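Local coordinates for protein Esterase/lipase (Uncultured bacterium, PDB 3K6K) that probably hydrolyses carboxylic ester bonds, as a bacterial member of the hormone-sensitive lipase family with an alpha/beta hydrolase fold, at residues A[107-112]-A[296-301]; A[83-88]-A[101-106]; A[133-138]-A[167-172]; A[180-185]-A[242-247]. All coordinates share one frame; numbering follows the deposited sequence.

Interaction 1 (A[107-112]-A[296-301]); sequences AKQSSA and SIKEIC
C301 presses its thiol-bearing side chain against Q109 and S110, where the last turn of helix 96-110 meets helix 291-305. The CA atoms of S110 and C301 stand 5.0 Å apart, so the two backbones nearly touch here. On C301 the sulfur lies opposite the carbonyl carbon and beside the backbone N (chi1 -73°), which sends SG toward the neighbouring helix; it settles 3.6 Å from Q109 CB and 3.8 Å from S110 CB. The methylene behind it rests on the backbone, C301 CB being 3.4 Å from Q109 O.

Q109 carries the outer half of the contact. Its CG also sits beside the backbone N, and a bend at chi2 (-144°) swings the amide across helix 291-305, at about a right angle to both I297 and K298. The two ends of that amide meet different neighbours: Q109 OE1 lies 3.4 Å from the I297 CG2 methyl, while Q109 NE2 comes 3.5 Å from K298 CD. K298, bent at three successive torsions, meets the amide with a mid-chain methylene. The other branch of I297 turns to L102, earlier on helix 96-110.

Just beyond the contact S111 adopts positive phi (49°) and ends the helix in a Schellman motif, after which the chain passes toward strand 113-117. Between these segments the pairing rests on van der Waals contact: a thiol packed on aliphatic carbon at the buried side, and an amide with a methyl over one face and a lysine methylene beside its nitrogen on the more exposed side.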
loop_
_atom_site.group_PDB
_atom_site.type_symbol
_atom_site.label_atom_id
_atom_site.label_comp_id
_atom_site.label_asym_id
_atom_site.label_seq_id
_atom_site.Cartn_x
_atom_site.Cartn_y
_atom_site.Cartn_z
ATOM N N ALA A 107 10.899 11.198 16.950
ATOM C CA ALA A 107 11.811 10.821 18.054
ATOM C C ALA A 107 11.071 10.432 19.386
ATOM O O ALA A 107 11.301 9.370 19.935
ATOM C CB ALA A 107 12.847 11.937 18.290
ATOM N N LYS A 108 10.188 11.296 19.876
ATOM C CA LYS A 108 9.472 11.043 21.085
ATOM C C LYS A 108 8.604 9.752 21.054
ATOM O O LYS A 108 8.754 8.881 21.930
ATOM C CB LYS A 108 8.595 12.248 21.423
ATOM C CG LYS A 108 7.825 12.107 22.719
ATOM C CD LYS A 108 7.250 13.460 23.100
ATOM C CE LYS A 108 6.521 13.433 24.445
ATOM N NZ LYS A 108 7.446 13.689 25.628
ATOM N N GLN A 109 7.717 9.642 20.052
ATOM C CA GLN A 109 6.823 8.487 19.894
ATOM C C GLN A 109 7.521 7.170 19.483
ATOM O O GLN A 109 6.931 6.075 19.535
ATOM C CB GLN A 109 5.736 8.816 18.892
ATOM C CG GLN A 109 5.291 10.234 18.961
ATOM C CD GLN A 109 3.843 10.417 18.711
ATOM O OE1 GLN A 109 3.434 11.393 18.073
ATOM N NE2 GLN A 109 3.028 9.499 19.237
ATOM N N SER A 110 8.769 7.242 19.081
ATOM C CA SER A 110 9.438 6.002 18.760
ATOM C C SER A 110 10.532 5.627 19.751
ATOM O O SER A 110 11.216 4.619 19.537
ATOM C CB SER A 110 10.029 6.102 17.366
ATOM O OG SER A 110 10.915 7.207 17.409
ATOM N N SER A 111 10.710 6.425 20.819
ATOM C CA SER A 111 11.806 6.224 21.819
ATOM C C SER A 111 13.189 6.044 21.159
ATOM O O SER A 111 14.029 5.242 21.605
ATOM C CB SER A 111 11.517 5.040 22.781
ATOM O OG SER A 111 10.767 5.436 23.928
ATOM N N ALA A 112 13.410 6.796 20.097
ATOM C CA ALA A 112 14.609 6.689 19.320
ATOM C C ALA A 112 15.435 7.977 19.406
ATOM O O ALA A 112 14.960 9.072 19.807
ATOM C CB ALA A 112 14.249 6.419 17.850
ATOM N N SER A 296 -0.988 9.222 11.590
ATOM C CA SER A 296 0.025 8.653 10.717
ATOM C C SER A 296 1.399 8.497 11.467
ATOM O O SER A 296 2.091 7.485 11.369
ATOM C CB SER A 296 0.194 9.527 9.500
ATOM O OG SER A 296 1.424 9.200 8.922
ATOM N N ILE A 297 1.778 9.542 12.181
ATOM C CA ILE A 297 2.919 9.516 13.045
ATOM C C ILE A 297 2.846 8.349 14.045
ATOM O O ILE A 297 3.828 7.630 14.266
ATOM C CB ILE A 297 3.124 10.941 13.634
ATOM C CG1 ILE A 297 3.739 11.853 12.487
ATOM C CG2 ILE A 297 4.086 10.937 14.753
ATOM C CD1 ILE A 297 3.592 13.356 12.739
ATOM N N LYS A 298 1.673 8.122 14.608
ATOM C CA LYS A 298 1.506 7.100 15.599
ATOM C C LYS A 298 1.802 5.757 14.949
ATOM O O LYS A 298 2.600 4.984 15.489
ATOM C CB LYS A 298 0.081 7.135 16.162
ATOM C CG LYS A 298 -0.085 6.482 17.570
ATOM C CD LYS A 298 0.202 7.490 18.773
ATOM C CE LYS A 298 -1.027 8.302 19.260
ATOM N NZ LYS A 298 -1.359 9.526 18.438
ATOM N N GLU A 299 1.201 5.510 13.780
ATOM C CA GLU A 299 1.396 4.262 13.070
ATOM C C GLU A 299 2.836 4.028 12.594
ATOM O O GLU A 299 3.336 2.886 12.697
ATOM C CB GLU A 299 0.433 4.139 11.893
ATOM C CG GLU A 299 -0.976 4.065 12.330
ATOM C CD GLU A 299 -1.971 3.961 11.193
ATOM O OE1 GLU A 299 -3.172 3.917 11.536
ATOM O OE2 GLU A 299 -1.576 3.914 9.994
ATOM N N ILE A 300 3.472 5.097 12.080
ATOM C CA ILE A 300 4.839 5.045 11.602
ATOM C C ILE A 300 5.742 4.619 12.723
ATOM O O ILE A 300 6.662 3.811 12.516
ATOM C CB ILE A 300 5.352 6.400 11.091
ATOM C CG1 ILE A 300 4.789 6.756 9.694
ATOM C CG2 ILE A 300 6.888 6.392 11.001
ATOM C CD1 ILE A 300 4.749 8.240 9.473
ATOM N N CYS A 301 5.476 5.170 13.911
ATOM C CA CYS A 301 6.305 4.873 15.074
ATOM C C CYS A 301 6.078 3.437 15.512
ATOM O O CYS A 301 7.031 2.735 15.812
ATOM C CB CYS A 301 6.117 5.896 16.217
ATOM S SG CYS A 301 6.920 7.511 15.808
#

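Interaction 2 (A[83-88]-A[101-106]); sequences ILYFHG and VLTTQL
The contact belongs to the beta-alpha-beta unit formed by strand 82-86, helix 96-110 and strand 113-117, and joins its first strand to its helix. Within the two segments, strand and helix run nearly antiparallel, at 168°, with axes 10.6 Å apart at closest approach. Y85 fills much of the gap. With CG anti to the backbone N (chi1 -165°), its ring reaches out from the strand and offers a face to T103. The T103 CG2 methyl stands over the ring centre, 3.7 Å from the centroid and only 12° off the normal, a clear CH-pi contact. L106 adds a methyl from an oblique direction, its CD1 lying 3.6 Å from Y85 CE2. At the far end of the ring, L102 CD2 comes within 3.7 Å of Y85 OH. I83, two residues earlier on the same side of the strand, meets L106 more loosely, with I83 CD1 4.5 Å from L106 CB.

Both polar groups are bonded elsewhere: Y85 OH to D156, next to the probable nucleophile S157, and T103 OG1 to Q73. Apolar contacts hold the ring and the hydrogen bond to D156 holds its hydroxyl, an arrangement that probably helps fix its place beside the presumed nucleophile elbow.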
loop_
_atom_site.group_PDB
_atom_site.type_symbol
_atom_site.label_atom_id
_atom_site.label_comp_id
_atom_site.label_asym_id
_atom_site.label_seq_id
_atom_site.Cartn_x
_atom_site.Cartn_y
_atom_site.Cartn_z
ATOM N N ILE A 83 17.144 6.658 14.154
ATOM C CA ILE A 83 16.472 7.020 12.931
ATOM C C ILE A 83 17.371 8.021 12.189
ATOM O O ILE A 83 17.733 9.076 12.719
ATOM C CB ILE A 83 15.015 7.675 13.145
ATOM C CG1 ILE A 83 14.111 6.799 14.034
ATOM C CG2 ILE A 83 14.354 7.948 11.786
ATOM C CD1 ILE A 83 12.768 7.420 14.431
ATOM N N LEU A 84 17.723 7.711 10.960
ATOM C CA LEU A 84 18.497 8.631 10.224
ATOM C C LEU A 84 17.508 9.306 9.269
ATOM O O LEU A 84 16.995 8.632 8.390
ATOM C CB LEU A 84 19.562 7.872 9.431
ATOM C CG LEU A 84 20.422 8.709 8.477
ATOM C CD1 LEU A 84 20.960 9.956 9.260
ATOM C CD2 LEU A 84 21.576 7.889 7.862
ATOM N N TYR A 85 17.262 10.615 9.460
ATOM C CA TYR A 85 16.204 11.353 8.748
ATOM C C TYR A 85 16.696 12.314 7.624
ATOM O O TYR A 85 17.587 13.135 7.853
ATOM C CB TYR A 85 15.269 12.106 9.731
ATOM C CG TYR A 85 13.986 12.552 9.058
ATOM C CD1 TYR A 85 13.934 13.743 8.329
ATOM C CD2 TYR A 85 12.818 11.754 9.129
ATOM C CE1 TYR A 85 12.751 14.113 7.657
ATOM C CE2 TYR A 85 11.653 12.106 8.486
ATOM C CZ TYR A 85 11.615 13.292 7.745
ATOM O OH TYR A 85 10.457 13.648 7.081
ATOM N N PHE A 86 16.063 12.261 6.455
ATOM C CA PHE A 86 16.352 13.232 5.421
ATOM C C PHE A 86 15.124 14.116 5.115
ATOM O O PHE A 86 14.083 13.609 4.771
ATOM C CB PHE A 86 16.844 12.556 4.120
ATOM C CG PHE A 86 17.840 11.478 4.327
ATOM C CD1 PHE A 86 19.036 11.726 4.997
ATOM C CD2 PHE A 86 17.608 10.194 3.832
ATOM C CE1 PHE A 86 19.971 10.714 5.173
ATOM C CE2 PHE A 86 18.546 9.156 4.005
ATOM C CZ PHE A 86 19.721 9.412 4.673
ATOM N N HIS A 87 15.254 15.436 5.215
ATOM C CA HIS A 87 14.128 16.349 5.055
ATOM C C HIS A 87 13.783 16.537 3.572
ATOM O O HIS A 87 14.556 16.216 2.711
ATOM C CB HIS A 87 14.470 17.717 5.699
ATOM C CG HIS A 87 15.498 18.481 4.935
ATOM N ND1 HIS A 87 16.844 18.446 5.243
ATOM C CD2 HIS A 87 15.389 19.215 3.807
ATOM C CE1 HIS A 87 17.502 19.206 4.381
ATOM N NE2 HIS A 87 16.642 19.668 3.497
ATOM N N GLY A 88 12.598 17.037 3.290
ATOM C CA GLY A 88 12.214 17.284 1.933
ATOM C C GLY A 88 12.344 18.752 1.644
ATOM O O GLY A 88 12.849 19.536 2.511
ATOM N N VAL A 101 9.289 20.143 13.632
ATOM C CA VAL A 101 7.913 19.789 13.904
ATOM C C VAL A 101 7.584 18.312 13.659
ATOM O O VAL A 101 7.016 17.690 14.486
ATOM C CB VAL A 101 6.856 20.736 13.253
ATOM C CG1 VAL A 101 6.962 20.779 11.784
ATOM C CG2 VAL A 101 5.508 20.338 13.657
ATOM N N LEU A 102 7.988 17.775 12.531
ATOM C CA LEU A 102 7.727 16.411 12.193
ATOM C C LEU A 102 8.665 15.448 12.988
ATOM O O LEU A 102 8.169 14.517 13.636
ATOM C CB LEU A 102 7.834 16.243 10.690
ATOM C CG LEU A 102 7.753 14.822 10.091
ATOM C CD1 LEU A 102 6.789 13.934 10.814
ATOM C CD2 LEU A 102 7.350 14.906 8.627
ATOM N N THR A 103 9.990 15.704 12.964
ATOM C CA THR A 103 11.031 14.764 13.446
ATOM C C THR A 103 11.128 14.622 14.947
ATOM O O THR A 103 11.498 13.562 15.454
ATOM C CB THR A 103 12.439 15.088 12.890
ATOM O OG1 THR A 103 12.900 16.366 13.372
ATOM C CG2 THR A 103 12.424 15.083 11.377
ATOM N N THR A 104 10.780 15.686 15.661
ATOM C CA THR A 104 10.727 15.614 17.108
ATOM C C THR A 104 9.609 14.706 17.527
ATOM O O THR A 104 9.731 13.998 18.539
ATOM C CB THR A 104 10.572 17.005 17.796
ATOM O OG1 THR A 104 9.446 17.688 17.239
ATOM C CG2 THR A 104 11.859 17.872 17.617
ATOM N N GLN A 105 8.517 14.707 16.765
ATOM C CA GLN A 105 7.442 13.720 17.031
ATOM C C GLN A 105 7.948 12.311 16.714
ATOM O O GLN A 105 7.784 11.401 17.518
ATOM C CB GLN A 105 6.113 14.032 16.286
ATOM C CG GLN A 105 5.432 15.329 16.645
ATOM C CD GLN A 105 4.931 15.365 18.106
ATOM O OE1 GLN A 105 4.594 16.452 18.667
ATOM N NE2 GLN A 105 4.876 14.194 18.724
ATOM N N LEU A 106 8.607 12.121 15.573
ATOM C CA LEU A 106 9.142 10.786 15.264
ATOM C C LEU A 106 10.012 10.328 16.454
ATOM O O LEU A 106 9.881 9.195 16.921
ATOM C CB LEU A 106 9.851 10.792 13.929
ATOM C CG LEU A 106 8.965 11.078 12.721
ATOM C CD1 LEU A 106 9.808 11.308 11.448
ATOM C CD2 LEU A 106 7.955 9.940 12.536
#

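Interaction 3 (A[133-138]-A[167-172]); sequences DCVAAY and MLKAKE
A methionine folded over a tyrosine ring is the distinctive feature here: M167 places both its sulfur and its terminal methyl above one face of Y138. M167 SD lies 4.2 Å from the centroid of the Y138 ring and 19° off the normal, which makes this a Met-aromatic contact, and M167 CE adds a CH-pi contact at 4.0 Å from the same centroid. The methyl is displaced toward the rim, so its closest ring atom is Y138 CD1, at 3.7 Å from M167 CE. Bends at chi2 and chi3 (107°) curl the thioether over the ring; the two side chains cross at about a right angle. The tyrosine meets it by extending from its own helix, CG anti to the backbone N.

A170 contributes a smaller group, its CB approaching Y138 CD1 obliquely at 4.0 Å. The short alanine side chain also lies where the helices come closest, V135 CA being 5.9 Å from A170 CA. V135 itself packs its CG2 methyl on the aliphatic base of K169, 3.8 Å from K169 CB, while the rest of the lysine leads away toward E172 in a long salt bridge.

Y138 OH is hydrogen-bonded to the carbonyl of P176, which holds the hydroxyl end of the ring that M167 covers, and P178 touches both residues. The segments cross at -62° with axes 9.2 Å apart. Such packing of neighbouring helices, 129-145 and 158-172, on the same face of the central sheet is typical of the layered alpha/beta hydrolase fold.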
loop_
_atom_site.group_PDB
_atom_site.type_symbol
_atom_site.label_atom_id
_atom_site.label_comp_id
_atom_site.label_asym_id
_atom_site.label_seq_id
_atom_site.Cartn_x
_atom_site.Cartn_y
_atom_site.Cartn_z
ATOM N N ASP A 133 26.391 12.532 0.772
ATOM C CA ASP A 133 26.234 12.990 2.120
ATOM C C ASP A 133 25.410 11.971 2.971
ATOM O O ASP A 133 25.818 11.545 4.113
ATOM C CB ASP A 133 25.494 14.336 2.028
ATOM C CG ASP A 133 26.426 15.555 1.764
ATOM O OD1 ASP A 133 27.665 15.378 1.592
ATOM O OD2 ASP A 133 25.902 16.718 1.758
ATOM N N CYS A 134 24.260 11.557 2.404
ATOM C CA CYS A 134 23.366 10.547 3.053
ATOM C C CYS A 134 24.108 9.242 3.339
ATOM O O CYS A 134 24.099 8.736 4.479
ATOM C CB CYS A 134 22.090 10.319 2.232
ATOM S SG CYS A 134 20.976 11.760 2.216
ATOM N N VAL A 135 24.828 8.756 2.333
ATOM C CA VAL A 135 25.688 7.549 2.464
ATOM C C VAL A 135 26.769 7.731 3.486
ATOM O O VAL A 135 27.010 6.868 4.360
ATOM C CB VAL A 135 26.384 7.196 1.135
ATOM C CG1 VAL A 135 27.121 5.896 1.256
ATOM C CG2 VAL A 135 25.370 7.126 0.029
ATOM N N ALA A 136 27.439 8.860 3.406
ATOM C CA ALA A 136 28.509 9.126 4.355
ATOM C C ALA A 136 27.933 9.121 5.753
ATOM O O ALA A 136 28.514 8.519 6.646
ATOM C CB ALA A 136 29.183 10.412 4.038
ATOM N N ALA A 137 26.745 9.719 5.933
ATOM C CA ALA A 137 26.138 9.784 7.273
ATOM C C ALA A 137 25.783 8.382 7.799
ATOM O O ALA A 137 26.062 8.028 8.953
ATOM C CB ALA A 137 24.912 10.681 7.231
ATOM N N TYR A 138 25.195 7.581 6.927
ATOM C CA TYR A 138 24.828 6.211 7.246
ATOM C C TYR A 138 26.049 5.406 7.682
ATOM O O TYR A 138 26.051 4.791 8.745
ATOM C CB TYR A 138 24.155 5.558 6.033
ATOM C CG TYR A 138 23.745 4.139 6.292
ATOM C CD1 TYR A 138 24.137 3.119 5.429
ATOM C CD2 TYR A 138 22.975 3.811 7.404
ATOM C CE1 TYR A 138 23.728 1.834 5.632
ATOM C CE2 TYR A 138 22.598 2.508 7.658
ATOM C CZ TYR A 138 22.980 1.521 6.771
ATOM O OH TYR A 138 22.583 0.237 6.989
ATOM N N MET A 167 20.377 4.148 -0.046
ATOM C CA MET A 167 20.565 2.750 0.332
ATOM C C MET A 167 20.995 1.934 -0.888
ATOM O O MET A 167 21.770 0.962 -0.740
ATOM C CB MET A 167 19.321 2.152 1.030
ATOM C CG MET A 167 19.067 2.802 2.345
ATOM S SD MET A 167 20.480 2.537 3.482
ATOM C CE MET A 167 21.240 4.209 3.492
ATOM N N LEU A 168 20.487 2.314 -2.074
ATOM C CA LEU A 168 20.983 1.746 -3.302
ATOM C C LEU A 168 22.514 1.911 -3.393
ATOM O O LEU A 168 23.223 0.932 -3.563
ATOM C CB LEU A 168 20.248 2.341 -4.514
ATOM C CG LEU A 168 18.787 1.886 -4.635
ATOM C CD1 LEU A 168 17.986 2.670 -5.656
ATOM C CD2 LEU A 168 18.713 0.397 -4.956
ATOM N N LYS A 169 23.013 3.132 -3.168
ATOM C CA LYS A 169 24.451 3.449 -3.134
ATOM C C LYS A 169 25.117 2.719 -1.950
ATOM O O LYS A 169 26.229 2.141 -2.067
ATOM C CB LYS A 169 24.652 4.960 -2.977
ATOM C CG LYS A 169 25.772 5.605 -3.820
ATOM C CD LYS A 169 27.178 5.291 -3.374
ATOM C CE LYS A 169 28.225 5.860 -4.365
ATOM N NZ LYS A 169 27.918 5.240 -5.699
ATOM N N ALA A 170 24.456 2.773 -0.795
ATOM C CA ALA A 170 24.989 2.083 0.358
ATOM C C ALA A 170 25.150 0.595 -0.037
ATOM O O ALA A 170 26.155 -0.019 0.294
ATOM C CB ALA A 170 24.078 2.254 1.544
ATOM N N LYS A 171 24.210 0.056 -0.817
ATOM C CA LYS A 171 24.233 -1.360 -1.224
ATOM C C LYS A 171 25.366 -1.617 -2.224
ATOM O O LYS A 171 26.143 -2.546 -1.983
ATOM C CB LYS A 171 22.889 -1.810 -1.816
ATOM C CG LYS A 171 22.599 -3.360 -1.813
ATOM C CD LYS A 171 21.194 -3.714 -2.419
ATOM C CE LYS A 171 21.221 -3.572 -3.951
ATOM N NZ LYS A 171 19.921 -3.133 -4.656
ATOM N N GLU A 172 25.419 -0.827 -3.323
ATOM C CA GLU A 172 26.541 -0.830 -4.288
ATOM C C GLU A 172 27.847 -0.914 -3.537
ATOM O O GLU A 172 28.635 -1.790 -3.795
ATOM C CB GLU A 172 26.573 0.417 -5.192
ATOM C CG GLU A 172 25.888 0.242 -6.600
ATOM C CD GLU A 172 25.648 1.590 -7.378
ATOM O OE1 GLU A 172 24.455 1.960 -7.661
ATOM O OE2 GLU A 172 26.661 2.285 -7.709
#

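Interaction 4 (A[180-185]-A[242-247]); sequences GLVMLS and EMLIHV
Strands 180-184 and 243-248 are parallel neighbours in the central sheet of the alpha/beta hydrolase fold, and these segments pair in register from L181 with M243 to L184 with H246. Five backbone hydrogen bonds join them. E242 O accepts from L181 N at 2.8 Å, L181 O from L244 N, L244 O from M183 N, M183 O from H246 N, and H246 O from S185 N. The bonds at the two ends are the straightest, with N-H...O angles of 170° and 175°. Weaker CA-H...O contacts support the ladder, among them M243 CA to L181 O at 3.3 Å.

Apolar packing differs between the two faces. On the face bearing L181, M183, M243 and I245, the two methionines meet: M183 bends at chi3 (-93°) so that its CE methyl lies 3.7 Å from M243 SD and 4.0 Å from I245 CG1. M243 stays extended beyond CG and runs alongside L181, whose CD1 is 3.9 Å from M243 CG. Helices 158-172 and 254-266 pack on this face. Across the sheet, V182 CG1 and L244 CD2 are 4.3 Å apart, and W303 of helix 291-305 lies against both residues.

Polar ends find partners elsewhere. H246 ND1 bonds to S296, E242 forms a salt bridge with R307, and S185 OG is hydrogen-bonded to E251, the probable acid of a Ser-His-Glu triad, so the residue just after strand 180-184 may help position that carboxylate. Within the pair, the same S185 OG lies 3.9 Å from the V247 CG2 methyl.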
loop_
_atom_site.group_PDB
_atom_site.type_symbol
_atom_site.label_atom_id
_atom_site.label_comp_id
_atom_site.label_asym_id
_atom_site.label_seq_id
_atom_site.Cartn_x
_atom_site.Cartn_y
_atom_site.Cartn_z
ATOM N N GLY A 180 14.853 -0.944 8.229
ATOM C CA GLY A 180 13.693 -0.524 7.375
ATOM C C GLY A 180 13.810 0.877 6.747
ATOM O O GLY A 180 14.669 1.670 7.094
ATOM N N LEU A 181 12.967 1.167 5.776
ATOM C CA LEU A 181 12.922 2.450 5.175
ATOM C C LEU A 181 11.515 3.026 5.410
ATOM O O LEU A 181 10.521 2.360 5.019
ATOM C CB LEU A 181 13.184 2.284 3.663
ATOM C CG LEU A 181 14.512 1.603 3.234
ATOM C CD1 LEU A 181 14.494 1.189 1.803
ATOM C CD2 LEU A 181 15.709 2.506 3.453
ATOM N N VAL A 182 11.387 4.214 6.043
ATOM C CA VAL A 182 10.112 4.972 6.012
ATOM C C VAL A 182 10.106 6.174 5.064
ATOM O O VAL A 182 11.045 6.979 5.044
ATOM C CB VAL A 182 9.692 5.423 7.373
ATOM C CG1 VAL A 182 8.282 6.033 7.320
ATOM C CG2 VAL A 182 9.696 4.228 8.343
ATOM N N MET A 183 9.039 6.335 4.284
ATOM C CA MET A 183 8.945 7.441 3.312
ATOM C C MET A 183 7.579 8.155 3.326
ATOM O O MET A 183 6.538 7.543 3.181
ATOM C CB MET A 183 9.280 6.969 1.875
ATOM C CG MET A 183 10.693 6.407 1.717
ATOM S SD MET A 183 10.856 5.596 0.113
ATOM C CE MET A 183 10.452 3.916 0.556
ATOM N N LEU A 184 7.598 9.469 3.493
ATOM C CA LEU A 184 6.383 10.258 3.643
ATOM C C LEU A 184 6.261 11.010 2.307
ATOM O O LEU A 184 7.125 11.854 2.015
ATOM C CB LEU A 184 6.604 11.210 4.842
ATOM C CG LEU A 184 6.262 10.801 6.275
ATOM C CD1 LEU A 184 6.139 9.282 6.513
ATOM C CD2 LEU A 184 7.054 11.499 7.414
ATOM N N SER A 185 5.275 10.662 1.455
ATOM C CA SER A 185 5.066 11.309 0.156
ATOM C C SER A 185 6.361 11.387 -0.668
ATOM O O SER A 185 6.740 12.488 -1.134
ATOM C CB SER A 185 4.571 12.756 0.336
ATOM O OG SER A 185 3.272 12.839 0.961
ATOM N N GLU A 242 12.696 -3.594 4.242
ATOM C CA GLU A 242 11.252 -3.315 4.202
ATOM C C GLU A 242 10.852 -1.840 4.192
ATOM O O GLU A 242 11.428 -1.021 4.897
ATOM C CB GLU A 242 10.473 -4.101 5.208
ATOM C CG GLU A 242 11.088 -4.189 6.546
ATOM C CD GLU A 242 10.520 -5.371 7.358
ATOM O OE1 GLU A 242 9.305 -5.650 7.268
ATOM O OE2 GLU A 242 11.282 -5.987 8.121
ATOM N N MET A 243 9.839 -1.531 3.390
ATOM C CA MET A 243 9.430 -0.175 3.150
ATOM C C MET A 243 8.029 0.066 3.715
ATOM O O MET A 243 7.135 -0.782 3.559
ATOM C CB MET A 243 9.417 0.063 1.656
ATOM C CG MET A 243 10.786 0.142 0.983
ATOM S SD MET A 243 10.465 0.451 -0.776
ATOM C CE MET A 243 12.078 0.687 -1.541
ATOM N N LEU A 244 7.867 1.201 4.412
ATOM C CA LEU A 244 6.563 1.728 4.780
ATOM C C LEU A 244 6.512 3.071 4.062
ATOM O O LEU A 244 7.415 3.889 4.219
ATOM C CB LEU A 244 6.440 1.883 6.290
ATOM C CG LEU A 244 5.083 2.451 6.805
ATOM C CD1 LEU A 244 3.871 1.408 6.732
ATOM C CD2 LEU A 244 5.246 3.055 8.204
ATOM N N ILE A 245 5.524 3.241 3.179
ATOM C CA ILE A 245 5.221 4.500 2.491
ATOM C C ILE A 245 3.869 5.079 3.017
ATOM O O ILE A 245 2.842 4.380 3.114
ATOM C CB ILE A 245 5.181 4.310 0.921
ATOM C CG1 ILE A 245 6.444 3.631 0.405
ATOM C CG2 ILE A 245 5.046 5.664 0.205
ATOM C CD1 ILE A 245 6.298 3.116 -0.903
ATOM N N HIS A 246 3.865 6.331 3.438
ATOM C CA HIS A 246 2.588 7.020 3.640
ATOM C C HIS A 246 2.407 8.115 2.616
ATOM O O HIS A 246 3.409 8.661 2.130
ATOM C CB HIS A 246 2.501 7.589 5.027
ATOM C CG HIS A 246 2.175 6.561 6.040
ATOM N ND1 HIS A 246 1.755 6.871 7.314
ATOM C CD2 HIS A 246 2.127 5.213 5.938
ATOM C CE1 HIS A 246 1.526 5.751 7.972
ATOM N NE2 HIS A 246 1.709 4.730 7.148
ATOM N N VAL A 247 1.168 8.460 2.275
ATOM C CA VAL A 247 0.975 9.556 1.327
ATOM C C VAL A 247 -0.489 9.999 1.419
ATOM O O VAL A 247 -1.336 9.255 1.959
ATOM C CB VAL A 247 1.389 9.064 -0.133
ATOM C CG1 VAL A 247 0.502 7.847 -0.604
ATOM C CG2 VAL A 247 1.419 10.180 -1.159
#

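One central sheet organises all four contacts: interaction 4 lies within it, interaction 2 joins it to a helix, and interactions 1 and 3 pair helices beside it. Interactions 1 and 2 share helix 96-110, their centres about 10 Å apart. Helix 291-305 also reaches interaction 4, about 13 Å away between centres, where S296 OG and H246 ND1 make a probable hydrogen bond of 2.8 Å. Interaction 3 sits on the other face of the sheet, its centre about 24 Å from that of interaction 1, yet M167 meets L181 of interaction 4. Along the chain, interactions 2, 3 and 4 close in turn; interaction 1 spans the latter two, tying a late helix to an early one on the same face of the sheet.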